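Phosphatidylinositol-specific phospholipase C1 (Streptomyces antibioticus, PDB 3H4X) belongs to the calcium-dependent phosphoinositide phospholipase C family and is built as a beta/alpha barrel of the TIM-barrel kind. Local coordinates at residues G35-Y40 against L58-L63; P123-I128 against L190-P195; E172-G177 against R279-I284. All coordinates share one frame; numbering follows the deposited sequence. Where two conformers were deposited one is given.

Contact 1: G35-Y40 against L58-L63. With EOH (ethanol), chain T.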
loop_
_atom_site.group_PDB
_atom_site.type_symbol
_atom_site.label_atom_id
_atom_site.label_comp_id
_atom_site.label_asym_id
_atom_site.label_seq_id
_atom_site.Cartn_x
_atom_site.Cartn_y
_atom_site.Cartn_z
ATOM N N GLY A 35 3.809 9.361 0.551
ATOM C CA GLY A 35 2.624 8.848 -0.116
ATOM C C GLY A 35 1.483 9.839 -0.166
ATOM O O GLY A 35 1.454 10.819 0.588
ATOM N N VAL A 36 0.542 9.572 -1.066
ATOM C CA VAL A 36 -0.666 10.370 -1.195
ATOM C C VAL A 36 -1.883 9.503 -0.923
ATOM O O VAL A 36 -2.103 8.488 -1.586
ATOM C CB VAL A 36 -0.808 10.980 -2.601
ATOM C CG1 VAL A 36 -2.108 11.756 -2.711
ATOM C CG2 VAL A 36 0.374 11.869 -2.914
ATOM N N HIS A 37 -2.674 9.914 0.058
ATOM C CA HIS A 37 -3.904 9.221 0.397
ATOM C C HIS A 37 -4.965 9.471 -0.677
ATOM O O HIS A 37 -5.030 10.556 -1.250
ATOM C CB HIS A 37 -4.399 9.705 1.762
ATOM C CG HIS A 37 -5.519 8.888 2.323
ATOM N ND1 HIS A 37 -6.801 9.373 2.468
ATOM C CD2 HIS A 37 -5.549 7.607 2.762
ATOM C CE1 HIS A 37 -7.569 8.428 2.982
ATOM N NE2 HIS A 37 -6.834 7.346 3.168
ATOM N N ASN A 38 -5.790 8.466 -0.954
ATOM C CA ASN A 38 -6.884 8.614 -1.920
ATOM C C ASN A 38 -6.439 9.202 -3.260
ATOM O O ASN A 38 -7.001 10.190 -3.739
ATOM C CB ASN A 38 -8.010 9.466 -1.328
ATOM C CG ASN A 38 -8.906 8.684 -0.397
ATOM O OD1 ASN A 38 -8.570 7.582 0.036
ATOM N ND2 ASN A 38 -10.064 9.251 -0.088
ATOM N N ALA A 39 -5.441 8.564 -3.868
ATOM C CA ALA A 39 -4.801 9.066 -5.082
ATOM C C ALA A 39 -5.664 8.897 -6.333
ATOM O O ALA A 39 -5.334 9.421 -7.398
ATOM C CB ALA A 39 -3.457 8.381 -5.273
ATOM N N TYR A 40 -6.766 8.170 -6.190
ATOM C CA TYR A 40 -7.686 7.899 -7.292
ATOM C C TYR A 40 -8.744 8.996 -7.409
ATOM O O TYR A 40 -9.606 8.940 -8.283
ATOM C CB TYR A 40 -8.390 6.559 -7.052
ATOM C CG TYR A 40 -9.179 6.582 -5.767
ATOM C CD1 TYR A 40 -10.495 7.014 -5.751
ATOM C CD2 TYR A 40 -8.589 6.235 -4.562
ATOM C CE1 TYR A 40 -11.215 7.072 -4.576
ATOM C CE2 TYR A 40 -9.295 6.289 -3.375
ATOM C CZ TYR A 40 -10.615 6.710 -3.390
ATOM O OH TYR A 40 -11.358 6.787 -2.232
ATOM N N LEU A 58 4.035 6.097 -2.660
ATOM C CA LEU A 58 2.888 5.318 -2.223
ATOM C C LEU A 58 1.633 6.022 -2.711
ATOM O O LEU A 58 1.498 7.233 -2.556
ATOM C CB LEU A 58 2.890 5.187 -0.693
ATOM C CG LEU A 58 1.742 4.434 -0.005
ATOM C CD1 LEU A 58 2.158 4.018 1.394
ATOM C CD2 LEU A 58 0.465 5.250 0.051
ATOM N N LEU A 59 0.745 5.262 -3.342
ATOM C CA LEU A 59 -0.532 5.777 -3.814
ATOM C C LEU A 59 -1.611 4.906 -3.217
ATOM O O LEU A 59 -1.554 3.680 -3.323
ATOM C CB LEU A 59 -0.610 5.716 -5.339
ATOM C CG LEU A 59 0.448 6.520 -6.093
ATOM C CD1 LEU A 59 0.357 6.229 -7.578
ATOM C CD2 LEU A 59 0.318 8.011 -5.821
ATOM N N GLU A 60 -2.603 5.527 -2.592
ATOM C CA GLU A 60 -3.625 4.764 -1.896
ATOM C C GLU A 60 -4.926 4.687 -2.687
ATOM O O GLU A 60 -5.369 5.675 -3.283
ATOM C CB GLU A 60 -3.849 5.360 -0.516
ATOM C CG GLU A 60 -4.744 4.544 0.382
ATOM C CD GLU A 60 -4.891 5.183 1.741
ATOM O OE1 GLU A 60 -4.267 6.244 1.967
ATOM O OE2 GLU A 60 -5.625 4.629 2.581
ATOM N N LEU A 61 -5.515 3.493 -2.678
ATOM C CA LEU A 61 -6.749 3.176 -3.396
ATOM C C LEU A 61 -7.759 2.555 -2.446
ATOM O O LEU A 61 -7.397 1.714 -1.619
ATOM C CB LEU A 61 -6.472 2.144 -4.489
ATOM C CG LEU A 61 -5.472 2.485 -5.584
ATOM C CD1 LEU A 61 -5.324 1.324 -6.549
ATOM C CD2 LEU A 61 -5.911 3.736 -6.317
ATOM N N ASP A 62 -9.025 2.944 -2.591
ATOM C CA ASP A 62 -10.130 2.356 -1.831
ATOM C C ASP A 62 -10.933 1.430 -2.740
ATOM O O ASP A 62 -11.464 1.876 -3.761
ATOM C CB ASP A 62 -11.050 3.450 -1.284
ATOM C CG ASP A 62 -10.391 4.297 -0.212
ATOM O OD1 ASP A 62 -9.540 3.775 0.538
ATOM O OD2 ASP A 62 -10.733 5.490 -0.107
ATOM N N LEU A 63 -11.011 0.151 -2.373
ATOM C CA LEU A 63 -11.722 -0.854 -3.163
ATOM C C LEU A 63 -12.903 -1.422 -2.405
ATOM O O LEU A 63 -12.875 -1.552 -1.181
ATOM C CB LEU A 63 -10.806 -2.018 -3.534
ATOM C CG LEU A 63 -9.619 -1.730 -4.441
ATOM C CD1 LEU A 63 -8.956 -3.041 -4.838
ATOM C CD2 LEU A 63 -10.033 -0.930 -5.671
HETATM C C1 EOH T . -5.120 4.040 6.880
HETATM C C2 EOH T . -6.307 4.354 7.788
HETATM O O EOH T . -5.054 4.882 5.748
#

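Contact 2: P123-I128 against L190-P195. With EOH (ethanol), chain T.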
loop_
_atom_site.group_PDB
_atom_site.type_symbol
_atom_site.label_atom_id
_atom_site.label_comp_id
_atom_site.label_asym_id
_atom_site.label_seq_id
_atom_site.Cartn_x
_atom_site.Cartn_y
_atom_site.Cartn_z
ATOM N N PRO A 123 10.185 2.401 -7.711
ATOM C CA PRO A 123 9.219 1.440 -7.182
ATOM C C PRO A 123 8.035 2.182 -6.569
ATOM O O PRO A 123 8.217 3.204 -5.903
ATOM C CB PRO A 123 10.011 0.697 -6.104
ATOM C CG PRO A 123 11.094 1.651 -5.707
ATOM C CD PRO A 123 11.449 2.408 -6.953
ATOM N N ILE A 124 6.830 1.670 -6.793
ATOM C CA ILE A 124 5.627 2.317 -6.293
ATOM C C ILE A 124 4.813 1.318 -5.489
ATOM O O ILE A 124 4.548 0.205 -5.945
ATOM C CB ILE A 124 4.777 2.905 -7.440
ATOM C CG1 ILE A 124 5.541 4.049 -8.118
ATOM C CG2 ILE A 124 3.426 3.377 -6.921
ATOM C CD1 ILE A 124 4.903 4.552 -9.392
ATOM N N LEU A 125 4.435 1.722 -4.282
ATOM C CA LEU A 125 3.574 0.919 -3.431
ATOM C C LEU A 125 2.139 1.377 -3.608
ATOM O O LEU A 125 1.823 2.555 -3.397
ATOM C CB LEU A 125 3.993 1.063 -1.966
ATOM C CG LEU A 125 3.134 0.325 -0.933
ATOM C CD1 LEU A 125 3.099 -1.175 -1.204
ATOM C CD2 LEU A 125 3.619 0.603 0.487
ATOM N N LEU A 126 1.282 0.453 -4.026
ATOM C CA LEU A 126 -0.153 0.698 -4.066
ATOM C C LEU A 126 -0.741 0.203 -2.765
ATOM O O LEU A 126 -0.767 -1.007 -2.499
ATOM C CB LEU A 126 -0.813 -0.056 -5.215
ATOM C CG LEU A 126 -0.487 0.423 -6.622
ATOM C CD1 LEU A 126 -0.529 1.938 -6.696
ATOM C CD2 LEU A 126 0.877 -0.098 -7.022
ATOM N N LYS A 127 -1.193 1.137 -1.943
ATOM C CA LYS A 127 -1.834 0.784 -0.701
ATOM C C LYS A 127 -3.314 0.644 -0.967
ATOM O O LYS A 127 -3.965 1.585 -1.420
ATOM C CB LYS A 127 -1.588 1.857 0.348
ATOM C CG LYS A 127 -2.397 1.664 1.611
ATOM C CD LYS A 127 -2.069 2.722 2.633
ATOM C CE LYS A 127 -3.096 2.739 3.743
ATOM N NZ LYS A 127 -2.713 3.684 4.827
ATOM N N ILE A 128 -3.837 -0.540 -0.688
ATOM C CA ILE A 128 -5.226 -0.834 -0.955
ATOM C C ILE A 128 -5.969 -0.977 0.359
ATOM O O ILE A 128 -5.661 -1.866 1.162
ATOM C CB ILE A 128 -5.356 -2.158 -1.716
ATOM C CG1 ILE A 128 -4.436 -2.175 -2.943
ATOM C CG2 ILE A 128 -6.821 -2.454 -2.025
ATOM C CD1 ILE A 128 -4.741 -1.128 -3.961
ATOM N N LEU A 190 4.526 -2.714 -5.805
ATOM C CA LEU A 190 4.224 -3.532 -4.648
ATOM C C LEU A 190 2.819 -3.176 -4.194
ATOM O O LEU A 190 2.324 -2.084 -4.490
ATOM C CB LEU A 190 5.237 -3.286 -3.527
ATOM C CG LEU A 190 6.692 -3.640 -3.865
ATOM C CD1 LEU A 190 7.409 -2.485 -4.557
ATOM C CD2 LEU A 190 7.456 -4.055 -2.622
ATOM N N PHE A 191 2.178 -4.095 -3.483
ATOM C CA PHE A 191 0.838 -3.864 -2.972
ATOM C C PHE A 191 0.796 -4.106 -1.473
ATOM O O PHE A 191 1.373 -5.077 -0.980
ATOM C CB PHE A 191 -0.171 -4.790 -3.659
ATOM C CG PHE A 191 -0.427 -4.445 -5.093
ATOM C CD1 PHE A 191 -1.503 -3.650 -5.443
ATOM C CD2 PHE A 191 0.408 -4.911 -6.093
ATOM C CE1 PHE A 191 -1.737 -3.315 -6.760
ATOM C CE2 PHE A 191 0.175 -4.580 -7.413
ATOM C CZ PHE A 191 -0.902 -3.782 -7.744
ATOM N N GLU A 192 0.106 -3.219 -0.764
ATOM C CA GLU A 192 -0.176 -3.350 0.664
ATOM C C GLU A 192 -1.690 -3.433 0.832
ATOM O O GLU A 192 -2.421 -2.695 0.176
ATOM C CB GLU A 192 0.339 -2.117 1.418
ATOM C CG GLU A 192 -0.103 -2.046 2.878
ATOM C CD GLU A 192 -0.002 -0.651 3.491
ATOM O OE1 GLU A 192 0.424 0.308 2.806
ATOM O OE2 GLU A 192 -0.370 -0.520 4.681
ATOM N N LEU A 193 -2.162 -4.328 1.693
ATOM C CA LEU A 193 -3.588 -4.416 2.001
ATOM C C LEU A 193 -3.856 -4.035 3.451
ATOM O O LEU A 193 -3.173 -4.523 4.355
ATOM C CB LEU A 193 -4.081 -5.850 1.795
ATOM C CG LEU A 193 -4.320 -6.300 0.356
ATOM C CD1 LEU A 193 -4.340 -7.817 0.247
ATOM C CD2 LEU A 193 -5.625 -5.714 -0.170
ATOM N N ILE A 194 -4.850 -3.179 3.680
ATOM C CA ILE A 194 -5.379 -2.971 5.030
ATOM C C ILE A 194 -6.882 -3.194 5.049
ATOM O O ILE A 194 -7.556 -3.052 4.022
ATOM C CB ILE A 194 -5.071 -1.564 5.612
ATOM C CG1 ILE A 194 -5.688 -0.451 4.758
ATOM C CG2 ILE A 194 -3.575 -1.369 5.803
ATOM C CD1 ILE A 194 -5.822 0.871 5.502
ATOM N N PRO A 195 -7.419 -3.559 6.225
ATOM C CA PRO A 195 -8.862 -3.666 6.377
ATOM C C PRO A 195 -9.510 -2.294 6.256
ATOM O O PRO A 195 -8.858 -1.268 6.480
ATOM C CB PRO A 195 -9.036 -4.211 7.803
ATOM C CG PRO A 195 -7.712 -4.757 8.192
ATOM C CD PRO A 195 -6.708 -3.910 7.464
HETATM C C1 EOH T . -5.120 4.040 6.880
HETATM C C2 EOH T . -6.307 4.354 7.788
HETATM O O EOH T . -5.054 4.882 5.748
#

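Contact 3: E172-G177 against R279-I284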
loop_
_atom_site.group_PDB
_atom_site.type_symbol
_atom_site.label_atom_id
_atom_site.label_comp_id
_atom_site.label_asym_id
_atom_site.label_seq_id
_atom_site.Cartn_x
_atom_site.Cartn_y
_atom_site.Cartn_z
ATOM N N GLU A 172 10.656 -14.388 8.508
ATOM C CA GLU A 172 11.982 -14.977 8.593
ATOM C C GLU A 172 12.888 -14.349 7.540
ATOM O O GLU A 172 14.021 -13.964 7.826
ATOM C CB GLU A 172 11.908 -16.491 8.396
ATOM C CG GLU A 172 13.257 -17.195 8.386
ATOM C CD GLU A 172 13.141 -18.660 8.004
ATOM O OE1 GLU A 172 12.576 -19.440 8.800
ATOM O OE2 GLU A 172 13.621 -19.032 6.910
ATOM N N ALA A 173 12.380 -14.248 6.316
ATOM C CA ALA A 173 13.154 -13.697 5.218
ATOM C C ALA A 173 13.550 -12.246 5.470
ATOM O O ALA A 173 14.706 -11.863 5.280
ATOM C CB ALA A 173 12.374 -13.811 3.922
ATOM N N VAL A 174 12.592 -11.431 5.892
ATOM C CA VAL A 174 12.848 -10.004 5.992
ATOM C C VAL A 174 13.806 -9.678 7.144
ATOM O O VAL A 174 14.689 -8.829 7.011
ATOM C CB VAL A 174 11.526 -9.199 6.072
ATOM C CG1 VAL A 174 10.995 -9.143 7.497
ATOM C CG2 VAL A 174 11.713 -7.801 5.482
ATOM N N ARG A 175 13.642 -10.364 8.269
ATOM C CA ARG A 175 14.528 -10.141 9.406
ATOM C C ARG A 175 15.965 -10.528 9.090
ATOM O O ARG A 175 16.902 -9.833 9.480
ATOM C CB ARG A 175 14.044 -10.909 10.637
ATOM C CG ARG A 175 12.807 -10.311 11.276
ATOM C CD ARG A 175 12.431 -11.043 12.552
ATOM N NE ARG A 175 13.492 -10.967 13.551
ATOM C CZ ARG A 175 13.474 -11.606 14.716
ATOM N NH1 ARG A 175 12.442 -12.374 15.038
ATOM N NH2 ARG A 175 14.489 -11.476 15.561
ATOM N N ALA A 176 16.128 -11.638 8.378
ATOM C CA ALA A 176 17.452 -12.184 8.101
ATOM C C ALA A 176 18.196 -11.420 7.012
ATOM O O ALA A 176 19.400 -11.177 7.127
ATOM C CB ALA A 176 17.341 -13.649 7.725
ATOM N N GLY A 177 17.484 -11.054 5.951
ATOM C CA GLY A 177 18.122 -10.528 4.754
ATOM C C GLY A 177 17.617 -9.189 4.262
ATOM O O GLY A 177 18.211 -8.610 3.364
ATOM N N ARG A 279 14.116 -4.668 12.433
ATOM C CA ARG A 279 13.648 -5.909 11.823
ATOM C C ARG A 279 13.372 -5.792 10.325
ATOM O O ARG A 279 12.991 -6.773 9.682
ATOM C CB ARG A 279 12.409 -6.412 12.567
ATOM C CG ARG A 279 12.735 -6.989 13.940
ATOM C CD ARG A 279 11.529 -7.037 14.862
ATOM N NE ARG A 279 11.830 -7.769 16.091
ATOM C CZ ARG A 279 11.358 -8.980 16.378
ATOM N NH1 ARG A 279 10.544 -9.600 15.533
ATOM N NH2 ARG A 279 11.690 -9.569 17.521
ATOM N N HIS A 280 13.575 -4.594 9.783
ATOM C CA HIS A 280 13.378 -4.320 8.356
ATOM C C HIS A 280 11.915 -4.385 7.919
ATOM O O HIS A 280 11.617 -4.605 6.742
ATOM C CB HIS A 280 14.244 -5.240 7.492
ATOM C CG HIS A 280 15.666 -5.319 7.948
ATOM N ND1 HIS A 280 16.444 -4.200 8.158
ATOM C CD2 HIS A 280 16.447 -6.382 8.254
ATOM C CE1 HIS A 280 17.644 -4.572 8.564
ATOM N NE2 HIS A 280 17.672 -5.891 8.633
ATOM N N TYR A 281 11.001 -4.187 8.864
ATOM C CA TYR A 281 9.584 -4.126 8.532
ATOM C C TYR A 281 9.259 -2.775 7.913
ATOM O O TYR A 281 9.876 -1.766 8.248
ATOM C CB TYR A 281 8.722 -4.309 9.778
ATOM C CG TYR A 281 8.936 -5.600 10.535
ATOM C CD1 TYR A 281 9.308 -6.770 9.883
ATOM C CD2 TYR A 281 8.722 -5.654 11.904
ATOM C CE1 TYR A 281 9.486 -7.956 10.587
ATOM C CE2 TYR A 281 8.892 -6.823 12.613
ATOM C CZ TYR A 281 9.271 -7.969 11.955
ATOM O OH TYR A 281 9.440 -9.116 12.698
ATOM N N LEU A 282 8.272 -2.750 7.024
ATOM C CA LEU A 282 7.811 -1.486 6.466
ATOM C C LEU A 282 6.817 -0.839 7.412
ATOM O O LEU A 282 5.891 -1.493 7.888
ATOM C CB LEU A 282 7.183 -1.682 5.088
ATOM C CG LEU A 282 8.095 -2.322 4.041
ATOM C CD1 LEU A 282 7.391 -2.389 2.695
ATOM C CD2 LEU A 282 9.421 -1.581 3.917
ATOM N N LEU A 283 7.017 0.445 7.682
ATOM C CA LEU A 283 6.176 1.187 8.611
ATOM C C LEU A 283 5.550 2.377 7.890
ATOM O O LEU A 283 6.235 3.338 7.540
ATOM C CB LEU A 283 7.005 1.657 9.809
ATOM C CG LEU A 283 6.265 2.373 10.942
ATOM C CD1 LEU A 283 5.124 1.527 11.480
ATOM C CD2 LEU A 283 7.224 2.747 12.055
ATOM N N ILE A 284 4.247 2.298 7.640
ATOM C CA ILE A 284 3.516 3.383 6.991
ATOM C C ILE A 284 2.879 4.255 8.064
ATOM O O ILE A 284 2.096 3.762 8.883
ATOM C CB ILE A 284 2.397 2.859 6.049
ATOM C CG1 ILE A 284 2.968 2.146 4.820
ATOM C CG2 ILE A 284 1.520 4.009 5.576
ATOM C CD1 ILE A 284 3.667 0.847 5.105
HETATM O O HOH W 1 9.512 -12.004 14.384
HETATM O O HOH W 2 19.156 -8.231 8.577
#

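Contact 1: G35-Y40 against L58-L63
G35 and L58 pair as parallel neighbours, so close that their CA atoms are 4.1 Å apart and the CB of L58 packs on the CA of the glycine. One residue on, V36 uses both polar groups of its backbone: its N donates to L58 O at 2.9 Å, and its O receives the N of E60 at 3.2 Å. As is usual between parallel strands, V36 thus bonds to L58 and E60, the two residues that flank its partner L59. Beyond V36 the strand ends. H37 brings its imidazole beside the carboxylate of E60, but the ring is probably turned over in the model and E60 has two conformers, which makes the details of this approach doubtful. N38 turns the chain through a left-handed backbone conformation (phi 50°, psi 54°) and points the next peptide nitrogen back at strand 58-63. The unit is a beta-alpha-beta crossover, strand 31-36, helix 48-52 and strand 58-64, with 35-40 forming the exit from its first strand in a TIM-type barrel. The turn delivers A39 N to E60 O at 2.9 Å, in the plane of that carbonyl, while A39 CB rests on CD2 of L59, whose side chain also meets F48 and L52 of the crossover helix. Y40 closes the run. With CG between its backbone N and carbonyl carbon (chi1 60°), the ring reaches along strand 58-63 past L61 to D62. E60 O lies at the ring edge, in its plane, and Y40 CB touches L61 CD2 at 3.8 Å. The hydroxyl donates to D62 OD2 over 2.6 Å, meeting the anti side of that oxygen from somewhat outside the carboxylate plane; ring and carboxylate stand steeply to each other.

Contact 2: P123-I128 against L190-P195
L126 and F191 lie side by side on the tightly packed, apolar face of this strand pair, both side chains pointing the same way. CB of L126 sits 3.7 Å from F191 CD1, and CD2 of the leucine reaches over one face of the phenyl ring, toward its rim. I128 comes to the ring from the edge, with CG1, and its CB and CG2 rest on CD2 of L193. Helix 104-117 packs against this face, M111 touching both L126 and F191. The backbones are stitched by five bonds in parallel register: I124 O takes the N of L190, L126 bonds to L190 and E192, and I128 bonds to E192 and I194. All five are nearly straight, the shortest being I128 N to E192 O at 2.7 Å. Such a pairing of neighbouring strands, helix on one face and barrel interior on the other, is the repeating feature of a beta/alpha barrel. The inner face is itself apolar at one end, where L125 CD1 packs on L190 CB at 3.8 Å, and becomes polar at K127 and E192. These two run alongside each other, yet K127 NZ and E192 OE2 are 4.8 Å apart. E192 OE1 lies against the lysine's aliphatic part, 3.4 Å from K127 CG, a buried oxygen with no hydrogen-bonding partner in the model, while OE2 approaches the D260 carboxylate. With CG anti to the backbone N (chi1 171°) and every later torsion extended, K127 carries its ammonium beyond the glutamate to a salt bridge with D260 and a bond to the oxygen of an ethanol, probably from the crystallisation liquor, 2.8 Å from NZ. CD1 of I194 touches K127 CE and approaches ethanol C1 at 3.5 Å.

Contact 3: E172-G177 against R279-I284
R175 and R279 lay their guanidinium groups one over the other, side chains pointing the same way, with centres 3.8 Å apart and planes at 29°. Each group is met over a face, displaced toward the rim, and NH1 of R175 comes within 3.4 Å of NH1 of R279, two donors that cannot bond each other. One water accepts from R175 NH1 and, weakly, from R279 NH1, which probably eases the proximity of the two cations. The R279 group is also held at its edge, its NH1 donating to Y281 OH at 3.1 Å within the guanidinium plane; that hydroxyl is bonded to D171 and R244 as well. Further back, R279 CB sits over the centre of the Y281 ring. V174 meets the same ring at its edge, CG1 to CE1 at 3.6 Å, and the two side chains cross at about a right angle. R175 bends at chi3 (61°), turning its end toward R279 after its CD has passed Y281 OH. H280 turns the edge of its imidazole toward the helix end, CD2 lying 3.3 Å from V174 O, while a second water bridges H280 NE2 and R175 O. H280, with positive phi, is the first residue to leave helical geometry in a Schellman motif, after which the chain enters barrel strand 282-286.

All three contacts reach one curled sheet, the barrel. Contacts 1 and 2 are immediate neighbours, centres about 9 Å apart, because strands 58-64 and 124-130 adjoin; L59 N and L61 N probably bond to L125 O and K127 O, and both contacts touch the same ethanol. Contact 3 lies about 16 Å from the centre of contact 2 and 23 Å from that of contact 1, at the entry to strand 282-286, though I284 still packs on L58 and E192. Along the chain contact 1 closes first, whereas the segments of contacts 2 and 3 alternate, so sequentially distant parts are tied into a single barrel.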